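Local atomic coordinates of 303aa long hypothetical esterase (Sulfolobus tokodaii, PDB entry 3AIN), a protein that probably hydrolyses carboxylic esters as a thermostable archaeal carboxylesterase of the hormone-sensitive-lipase-like family, with an alpha/beta hydrolase fold. Residues 59-65 with 114-118; 78-82 with 106-110; 180-184 with 247-253. The protein carries 1 engineered substitution. All blocks are in the same frame, centred on the assembly; numbering follows the deposited sequence.

Interaction 1. Residues 59-65 with 114-118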
loop_
_atom_site.group_PDB
_atom_site.type_symbol
_atom_site.label_atom_id
_atom_site.label_comp_id
_atom_site.label_asym_id
_atom_site.label_seq_id
_atom_site.Cartn_x
_atom_site.Cartn_y
_atom_site.Cartn_z
ATOM N N ARG A 59 12.072 18.023 8.664
ATOM C CA ARG A 59 12.861 17.634 7.494
ATOM C C ARG A 59 13.835 16.540 7.902
ATOM O O ARG A 59 14.738 16.792 8.702
ATOM C CB ARG A 59 13.633 18.848 6.942
ATOM C CG ARG A 59 12.741 19.845 6.191
ATOM C CD ARG A 59 13.423 21.184 5.953
ATOM N NE ARG A 59 12.753 21.978 4.913
ATOM C CZ ARG A 59 11.624 22.659 5.097
ATOM N NH1 ARG A 59 10.990 22.587 6.256
ATOM N NH2 ARG A 59 11.036 23.255 4.068
ATOM N N GLU A 60 13.569 15.307 7.464
ATOM C CA GLU A 60 14.472 14.175 7.713
ATOM C C GLU A 60 15.853 14.481 7.181
ATOM O O GLU A 60 16.004 14.931 6.040
ATOM C CB GLU A 60 13.926 12.892 7.063
ATOM C CG GLU A 60 12.646 12.392 7.709
ATOM C CD GLU A 60 12.107 11.122 7.091
ATOM O OE1 GLU A 60 12.826 10.448 6.315
ATOM O OE2 GLU A 60 11.050 10.672 7.570
ATOM N N GLU A 61 16.879 14.072 7.934
ATOM C CA GLU A 61 18.230 14.090 7.420
ATOM C C GLU A 61 18.341 13.135 6.232
ATOM O O GLU A 61 17.858 12.006 6.278
ATOM C CB GLU A 61 19.210 13.639 8.521
ATOM C CG GLU A 61 20.629 14.125 8.324
ATOM C CD GLU A 61 21.490 13.920 9.564
ATOM O OE1 GLU A 61 21.071 14.345 10.664
ATOM O OE2 GLU A 61 22.545 13.261 9.449
ATOM N N VAL A 62 19.061 13.563 5.200
ATOM C CA VAL A 62 19.411 12.646 4.124
ATOM C C VAL A 62 20.932 12.596 3.986
ATOM O O VAL A 62 21.647 13.039 4.893
ATOM C CB VAL A 62 18.730 13.037 2.777
ATOM C CG1 VAL A 62 17.194 12.904 2.903
ATOM C CG2 VAL A 62 19.108 14.457 2.362
ATOM N N GLY A 63 21.417 11.961 2.922
ATOM C CA GLY A 63 22.862 11.818 2.700
ATOM C C GLY A 63 23.590 13.104 2.354
ATOM O O GLY A 63 24.666 13.378 2.888
ATOM N N LYS A 64 23.061 13.839 1.378
ATOM C CA LYS A 64 23.711 15.026 0.808
ATOM C C LYS A 64 22.645 15.685 -0.058
ATOM O O LYS A 64 21.757 14.990 -0.524
ATOM C CB LYS A 64 24.874 14.608 -0.093
ATOM C CG LYS A 64 25.471 15.724 -0.921
ATOM C CD LYS A 64 26.788 15.271 -1.556
ATOM C CE LYS A 64 26.776 15.439 -3.071
ATOM N NZ LYS A 64 27.253 16.784 -3.509
ATOM N N ILE A 65 22.578 17.011 -0.013
ATOM C CA ILE A 65 21.717 17.778 -0.915
ATOM C C ILE A 65 22.532 18.729 -1.786
ATOM O O ILE A 65 23.410 19.451 -1.291
ATOM C CB ILE A 65 20.665 18.576 -0.120
ATOM C CG1 ILE A 65 19.814 17.617 0.719
ATOM C CG2 ILE A 65 19.768 19.389 -1.070
ATOM C CD1 ILE A 65 18.961 18.301 1.789
ATOM N N ARG A 114 12.572 14.711 1.083
ATOM C CA ARG A 114 13.507 14.042 2.005
ATOM C C ARG A 114 12.943 12.710 2.486
ATOM O O ARG A 114 13.634 11.685 2.472
ATOM C CB ARG A 114 13.836 14.939 3.202
ATOM C CG ARG A 114 14.648 16.182 2.834
ATOM C CD ARG A 114 14.565 17.176 4.005
ATOM N NE ARG A 114 15.455 18.321 3.850
ATOM C CZ ARG A 114 16.697 18.366 4.327
ATOM N NH1 ARG A 114 17.212 17.310 4.948
ATOM N NH2 ARG A 114 17.444 19.438 4.126
ATOM N N ALA A 115 11.668 12.697 2.865
ATOM C CA ALA A 115 11.067 11.466 3.315
ATOM C C ALA A 115 11.024 10.386 2.230
ATOM O O ALA A 115 11.324 9.229 2.497
ATOM C CB ALA A 115 9.675 11.715 3.877
ATOM N N ILE A 116 10.690 10.777 0.998
ATOM C CA ILE A 116 10.703 9.831 -0.121
ATOM C C ILE A 116 12.116 9.266 -0.385
ATOM O O ILE A 116 12.299 8.067 -0.651
ATOM C CB ILE A 116 10.107 10.496 -1.387
ATOM C CG1 ILE A 116 8.586 10.645 -1.230
ATOM C CG2 ILE A 116 10.451 9.673 -2.628
ATOM C CD1 ILE A 116 7.943 11.472 -2.362
ATOM N N THR A 117 13.100 10.150 -0.353
ATOM C CA THR A 117 14.487 9.769 -0.580
ATOM C C THR A 117 14.904 8.700 0.418
ATOM O O THR A 117 15.478 7.680 0.046
ATOM C CB THR A 117 15.399 10.983 -0.400
ATOM O OG1 THR A 117 15.108 11.934 -1.426
ATOM C CG2 THR A 117 16.870 10.575 -0.465
ATOM N N ASN A 118 14.613 8.932 1.689
ATOM C CA ASN A 118 14.986 7.943 2.716
ATOM C C ASN A 118 14.208 6.637 2.585
ATOM O O ASN A 118 14.733 5.548 2.855
ATOM C CB ASN A 118 14.857 8.534 4.124
ATOM C CG ASN A 118 15.932 9.566 4.426
ATOM O OD1 ASN A 118 17.033 9.516 3.859
ATOM N ND2 ASN A 118 15.569 10.587 5.189
HETATM O O HOH W 1 11.257 8.480 5.207
HETATM O O HOH W 2 20.174 16.250 5.407
#
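Arg114 and Asn118, one turn apart on helix 110-120, both reach for backbone carbonyls of the loop 59-63, those of Glu60 and Glu61. The arginine chain runs extended from CG to NE, and its flat end is held between two aliphatic groups: CD1 of Ile65 lies over one face, CB of Arg59 over the opposite face. Arg59 CB also packs 3.5 Å from Arg114 CD, while the two guanidiniums are turned 68° apart; each NE pairs with Asp110 OD2, which probably offsets their like charge, and Arg59 NH2 also bonds Ser54. At its edge Arg114 NH1 gives an in-plane N-H to Glu60 O at 2.9 Å, although it stands above the plane of that carbonyl. A water accepts from Val62 N and, less closely, from Arg114 NH1.

The loop held by the helix leads into strand 64-71, an outermost strand of the alpha/beta hydrolase sheet, through a classic beta bulge where Gly63 and Lys64 both face Tyr83.

At Asn118 the Glu60 side chain runs antiparallel to the asparagine, carboxylate and amide nearly coplanar. Asn118 ND2 reaches OE1 of Glu60 at 3.0 Å on its anti lone pair, in an almost straight bond of 173°, and also donates to Glu61 O at 2.9 Å from above that carbonyl's plane. Glu60 OE1 further accepts from a water that also donates to Ala115 O, while OE2 forms a salt bridge with Arg306. Val62 CG1, set anti to its own carbonyl carbon (chi1 -65°), lies 3.5 Å from Asn118 OD1, with Arg114 CB and Thr117 CG2 slightly farther off.

Interaction 2. Residues 78-82 with 106-110. With PO4 (phosphate ion), chain F.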
loop_
_atom_site.group_PDB
_atom_site.type_symbol
_atom_site.label_atom_id
_atom_site.label_comp_id
_atom_site.label_asym_id
_atom_site.label_seq_id
_atom_site.Cartn_x
_atom_site.Cartn_y
_atom_site.Cartn_z
ATOM N N LYS A 78 15.537 25.136 -12.192
ATOM C CA LYS A 78 16.141 24.786 -10.892
ATOM C C LYS A 78 15.714 23.368 -10.496
ATOM O O LYS A 78 14.564 22.976 -10.695
ATOM C CB LYS A 78 15.715 25.778 -9.815
ATOM C CG LYS A 78 16.498 25.611 -8.507
ATOM C CD LYS A 78 16.194 26.729 -7.501
ATOM C CE LYS A 78 16.573 26.280 -6.094
ATOM N NZ LYS A 78 16.989 27.412 -5.232
ATOM N N ALA A 79 16.615 22.611 -9.889
ATOM C CA ALA A 79 16.215 21.342 -9.294
ATOM C C ALA A 79 17.029 21.062 -8.051
ATOM O O ALA A 79 18.139 21.592 -7.885
ATOM C CB ALA A 79 16.380 20.202 -10.289
ATOM N N ARG A 80 16.428 20.334 -7.118
ATOM C CA ARG A 80 17.139 19.984 -5.894
ATOM C C ARG A 80 17.384 18.487 -5.853
ATOM O O ARG A 80 16.474 17.672 -6.103
ATOM C CB ARG A 80 16.390 20.441 -4.641
ATOM C CG ARG A 80 17.148 20.081 -3.350
ATOM C CD ARG A 80 16.642 20.802 -2.122
ATOM N NE ARG A 80 16.966 22.230 -2.204
ATOM C CZ ARG A 80 16.291 23.197 -1.593
ATOM N NH1 ARG A 80 15.300 22.901 -0.753
ATOM N NH2 ARG A 80 16.574 24.468 -1.875
ATOM N N VAL A 81 18.651 18.118 -5.689
ATOM C CA VAL A 81 19.046 16.724 -5.752
ATOM C C VAL A 81 19.270 16.208 -4.334
ATOM O O VAL A 81 20.031 16.799 -3.562
ATOM C CB VAL A 81 20.374 16.570 -6.521
ATOM C CG1 VAL A 81 20.788 15.094 -6.585
ATOM C CG2 VAL A 81 20.257 17.202 -7.920
ATOM N N TYR A 82 18.533 15.167 -3.961
ATOM C CA TYR A 82 18.659 14.563 -2.608
ATOM C C TYR A 82 19.315 13.189 -2.778
ATOM O O TYR A 82 18.791 12.300 -3.455
ATOM C CB TYR A 82 17.278 14.370 -1.935
ATOM C CG TYR A 82 16.425 15.624 -1.825
ATOM C CD1 TYR A 82 16.349 16.342 -0.625
ATOM C CD2 TYR A 82 15.676 16.086 -2.917
ATOM C CE1 TYR A 82 15.548 17.491 -0.513
ATOM C CE2 TYR A 82 14.799 17.153 -2.774
ATOM C CZ TYR A 82 14.785 17.885 -1.598
ATOM O OH TYR A 82 13.963 18.966 -1.485
ATOM N N ILE A 106 10.041 23.782 -4.829
ATOM C CA ILE A 106 11.036 22.901 -4.231
ATOM C C ILE A 106 11.096 23.054 -2.707
ATOM O O ILE A 106 11.152 22.055 -1.976
ATOM C CB ILE A 106 12.430 23.195 -4.816
ATOM C CG1 ILE A 106 12.584 22.506 -6.171
ATOM C CG2 ILE A 106 13.532 22.758 -3.839
ATOM C CD1 ILE A 106 13.808 23.018 -6.935
ATOM N N GLU A 107 10.977 24.289 -2.217
ATOM C CA GLU A 107 11.069 24.485 -0.772
ATOM C C GLU A 107 9.890 23.897 -0.011
ATOM O O GLU A 107 10.085 23.211 0.981
ATOM C CB GLU A 107 11.281 25.959 -0.390
ATOM C CG GLU A 107 12.368 26.667 -1.179
ATOM C CD GLU A 107 13.772 26.249 -0.782
ATOM O OE1 GLU A 107 14.709 26.560 -1.547
ATOM O OE2 GLU A 107 13.922 25.512 0.217
ATOM N N SER A 108 8.666 24.174 -0.468
ATOM C CA SER A 108 7.496 23.698 0.249
ATOM C C SER A 108 7.412 22.174 0.189
ATOM O O SER A 108 6.841 21.555 1.077
ATOM C CB SER A 108 6.188 24.348 -0.260
ATOM O OG SER A 108 5.983 24.116 -1.648
ATOM N N TYR A 109 8.030 21.584 -0.841
ATOM C CA TYR A 109 8.022 20.126 -1.025
ATOM C C TYR A 109 9.287 19.460 -0.492
ATOM O O TYR A 109 9.420 18.222 -0.510
ATOM C CB TYR A 109 7.791 19.784 -2.505
ATOM C CG TYR A 109 6.310 19.607 -2.799
ATOM C CD1 TYR A 109 5.773 18.338 -2.973
ATOM C CD2 TYR A 109 5.451 20.714 -2.821
ATOM C CE1 TYR A 109 4.418 18.161 -3.104
ATOM C CE2 TYR A 109 4.089 20.561 -3.053
ATOM C CZ TYR A 109 3.589 19.279 -3.247
ATOM O OH TYR A 109 2.226 19.121 -3.482
ATOM N N ASP A 110 10.136 20.252 0.166
ATOM C CA ASP A 110 11.410 19.712 0.675
ATOM C C ASP A 110 11.242 18.598 1.740
ATOM O O ASP A 110 11.903 17.561 1.668
ATOM C CB ASP A 110 12.302 20.861 1.172
ATOM C CG ASP A 110 13.692 20.401 1.569
ATOM O OD1 ASP A 110 14.562 20.269 0.673
ATOM O OD2 ASP A 110 13.929 20.264 2.791
HETATM P P PO4 F . -1.635 20.205 -3.225
HETATM O O1 PO4 F . -1.702 18.697 -3.374
HETATM O O2 PO4 F . -0.204 20.687 -3.019
HETATM O O3 PO4 F . -2.476 20.614 -2.038
HETATM O O4 PO4 F . -2.183 20.823 -4.491
HETATM O O HOH W 3 11.591 19.570 -3.041
#
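With CG trans to the backbone nitrogen and a bend at chi3 of -69°, the Arg80 chain turns its guanidinium over Ile106 and toward two acids of the segment 106-110. Glu107 answers with its own bend at chi2 (-73°), which folds the carboxylate back to meet the arginine end-on. NH1 donates to Glu107 OE2, and NH2 to OE1 at 2.8 Å; the two planes are 60° apart, so this twofold grip is not a flat one.

NH1 has a second salt bridge, to Asp110 OD1 at 3.1 Å. That oxygen also accepts from Tyr82 OH at 2.6 Å, and the two donors arrive from opposite faces of the carboxylate. Such sharing would be expected to stabilise the negative charge of Asp110. A water donates to both Tyr82 OH and Ile106 O, linking the Ile106 carbonyl to the strand.

Aliphatic groups pack against the flat ones. Ile106 CG2 sits over the centre of the guanidinium, 3.6 Å from Arg80 CZ, and Ile106 CD1 rests 3.8 Å from Ala79 CA. Within the strand, Arg80 CG lies over the rim of one face of the Tyr82 ring. At the far side of the turn, Tyr109 OH lies 2.9 Å from O2 of a phosphate ion, probably from the crystallisation liquor, and is also hydrogen-bonded to Asp169.

The 107-110 type I turn leads into helix 110-120, with Tyr109 at the N-cap position. Strand 76-83 runs between strands 64-71 and 123-127, the first of which supplies Asp67 to Arg80 NE, while Tyr82 packs against Cys113 and Thr117 of the helix.

Interaction 3. Residues 180-184 with 247-253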
loop_
_atom_site.group_PDB
_atom_site.type_symbol
_atom_site.label_atom_id
_atom_site.label_comp_id
_atom_site.label_asym_id
_atom_site.label_seq_id
_atom_site.Cartn_x
_atom_site.Cartn_y
_atom_site.Cartn_z
ATOM N N ALA A 180 6.188 10.502 -18.778
ATOM C CA ALA A 180 6.344 9.115 -19.192
ATOM C C ALA A 180 5.828 8.850 -20.609
ATOM O O ALA A 180 6.507 8.170 -21.385
ATOM C CB ALA A 180 5.691 8.168 -18.199
ATOM N N ILE A 181 4.705 9.462 -20.975
ATOM C CA ILE A 181 4.185 9.327 -22.347
ATOM C C ILE A 181 5.178 9.930 -23.336
ATOM O O ILE A 181 5.459 9.336 -24.379
ATOM C CB ILE A 181 2.792 9.967 -22.510
ATOM C CG1 ILE A 181 1.763 9.134 -21.718
ATOM C CG2 ILE A 181 2.368 10.024 -24.017
ATOM C CD1 ILE A 181 0.554 9.918 -21.310
ATOM N N LEU A 182 5.665 11.129 -23.029
ATOM C CA LEU A 182 6.592 11.813 -23.948
ATOM C C LEU A 182 7.922 11.071 -24.091
ATOM O O LEU A 182 8.558 11.141 -25.144
ATOM C CB LEU A 182 6.844 13.249 -23.487
ATOM C CG LEU A 182 5.650 14.198 -23.594
ATOM C CD1 LEU A 182 5.909 15.513 -22.856
ATOM C CD2 LEU A 182 5.198 14.446 -25.035
ATOM N N SER A 183 8.333 10.384 -23.025
ATOM C CA SER A 183 9.578 9.602 -23.000
ATOM C C SER A 183 9.500 8.393 -23.924
ATOM O O SER A 183 10.453 8.071 -24.639
ATOM C CB SER A 183 9.894 9.149 -21.561
ATOM O OG SER A 183 10.138 10.265 -20.712
ATOM N N LYS A 184 8.336 7.760 -23.967
ATOM C CA LYS A 184 8.130 6.628 -24.861
ATOM C C LYS A 184 8.363 7.056 -26.310
ATOM O O LYS A 184 9.106 6.406 -27.058
ATOM C CB LYS A 184 6.718 6.058 -24.667
ATOM C CG LYS A 184 6.076 5.529 -25.926
ATOM C CD LYS A 184 4.874 4.661 -25.590
ATOM C CE LYS A 184 3.582 5.447 -25.691
ATOM N NZ LYS A 184 2.412 4.549 -26.022
ATOM N N ALA A 247 -4.092 9.625 -24.181
ATOM C CA ALA A 247 -2.949 9.099 -24.931
ATOM C C ALA A 247 -3.082 7.584 -25.086
ATOM O O ALA A 247 -3.788 6.937 -24.314
ATOM C CB ALA A 247 -1.631 9.436 -24.188
ATOM N N ASP A 248 -2.353 7.021 -26.054
ATOM C CA ASP A 248 -2.128 5.580 -26.140
ATOM C C ASP A 248 -1.081 5.163 -25.097
ATOM O O ASP A 248 0.034 5.696 -25.061
ATOM C CB ASP A 248 -1.671 5.243 -27.579
ATOM C CG ASP A 248 -1.195 3.806 -27.750
ATOM O OD1 ASP A 248 -0.979 3.102 -26.750
ATOM O OD2 ASP A 248 -0.840 3.455 -28.902
ATOM N N LEU A 249 -1.503 4.324 -24.152
ATOM C CA LEU A 249 -0.702 4.070 -22.963
ATOM C C LEU A 249 0.103 2.780 -23.060
ATOM O O LEU A 249 0.671 2.325 -22.076
ATOM C CB LEU A 249 -1.595 4.058 -21.705
ATOM C CG LEU A 249 -2.452 5.321 -21.469
ATOM C CD1 LEU A 249 -3.193 5.189 -20.121
ATOM C CD2 LEU A 249 -1.633 6.615 -21.471
ATOM N N ASN A 250 0.112 2.152 -24.242
ATOM C CA ASN A 250 0.967 0.992 -24.453
ATOM C C ASN A 250 2.430 1.325 -24.186
ATOM O O ASN A 250 2.869 2.442 -24.451
ATOM C CB ASN A 250 0.829 0.506 -25.897
ATOM C CG ASN A 250 -0.521 -0.116 -26.174
ATOM O OD1 ASN A 250 -0.731 -1.307 -25.927
ATOM N ND2 ASN A 250 -1.426 0.667 -26.745
ATOM N N ASP A 251 3.156 0.359 -23.630
ATOM C CA ASP A 251 4.618 0.388 -23.562
ATOM C C ASP A 251 5.140 1.433 -22.588
ATOM O O ASP A 251 6.314 1.777 -22.613
ATOM C CB ASP A 251 5.243 0.586 -24.956
ATOM C CG ASP A 251 4.831 -0.508 -25.942
ATOM O OD1 ASP A 251 4.961 -1.691 -25.593
ATOM O OD2 ASP A 251 4.243 -0.181 -26.987
ATOM N N LEU A 252 4.280 1.884 -21.678
ATOM C CA LEU A 252 4.711 2.805 -20.633
ATOM C C LEU A 252 5.291 2.018 -19.460
ATOM O O LEU A 252 5.099 0.810 -19.339
ATOM C CB LEU A 252 3.518 3.689 -20.166
ATOM C CG LEU A 252 2.980 4.713 -21.183
ATOM C CD1 LEU A 252 1.765 5.514 -20.659
ATOM C CD2 LEU A 252 4.041 5.684 -21.659
ATOM N N PRO A 253 6.044 2.698 -18.606
ATOM C CA PRO A 253 6.686 1.968 -17.508
ATOM C C PRO A 253 5.629 1.468 -16.532
ATOM O O PRO A 253 4.555 2.076 -16.416
ATOM C CB PRO A 253 7.550 3.027 -16.812
ATOM C CG PRO A 253 7.303 4.323 -17.544
ATOM C CD PRO A 253 6.487 4.092 -18.753
#
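Lys184 NZ gives two hydrogen bonds to backbone oxygens of Asp248 and Asn250. The one to Asn250 O, at 2.7 Å, is in the carbonyl plane and on a lone pair; the one to Asp248 O, at 2.8 Å, has the nitrogen well above that carbonyl's plane. A bend at chi3 (97°) turns CE and NZ in among these oxygens; CD, before the bend, passes 4.1 Å from Asp251 CB.

The ionic pairing is looser. Asp248 OD1 stands 3.8 Å from Lys184 NZ, a long salt bridge, and the carboxylate of Asp251 is farther off. OD1 has closer work within its own segment, where it accepts from Asn250 N at 2.9 Å and so closes an Asx turn; overlapping it, a type II turn runs from Leu249 to Leu252.

Apolar contacts make up the remainder. Ile181 CD1 meets Ala247 CB at 3.6 Å and also touches CD2 of Leu249, while CG1 of the same isoleucine faces Leu252 CD1 at 3.8 Å. The other branch of Leu252, CD2, comes up against the helix backbone, 3.7 Å from Ile181 CA. Ala180 CB reaches the ring of Pro253 at its CD. From helix 266-278, Tyr272 packs on Leu249 and Leu276 on Leu252.

The chemistry thus divides in two: a buried hydrocarbon seam joins the last turns of helix 171-185 to the chain leading into strand 255-260, and at its border a lysine binds main-chain carbonyls. Since those oxygens belong to the backbone, the bonds depend on the path of the chain through 248-250, which the Asx turn probably steadies.

Overall arrangement
From the N terminus, residues 59-65 lead into edge strand 64-71 and are met 49 residues later by helix 110-120, closing the loop of interaction 1. Interaction 2 nests inside that loop, its 78-82 strand returning beside the first and its 106-110 turn lying just ahead of the same helix. The two touch through the side chains of Arg59 and Asp110, and Ile65 packs on Arg80. Together they tie one edge of the sheet to helix 110-120. Interaction 3 follows in series, joining helix 171-185 to the approach of strand 255-260 on the opposite side of the chain's centre, about 16 Å from either of the others at the nearest atoms.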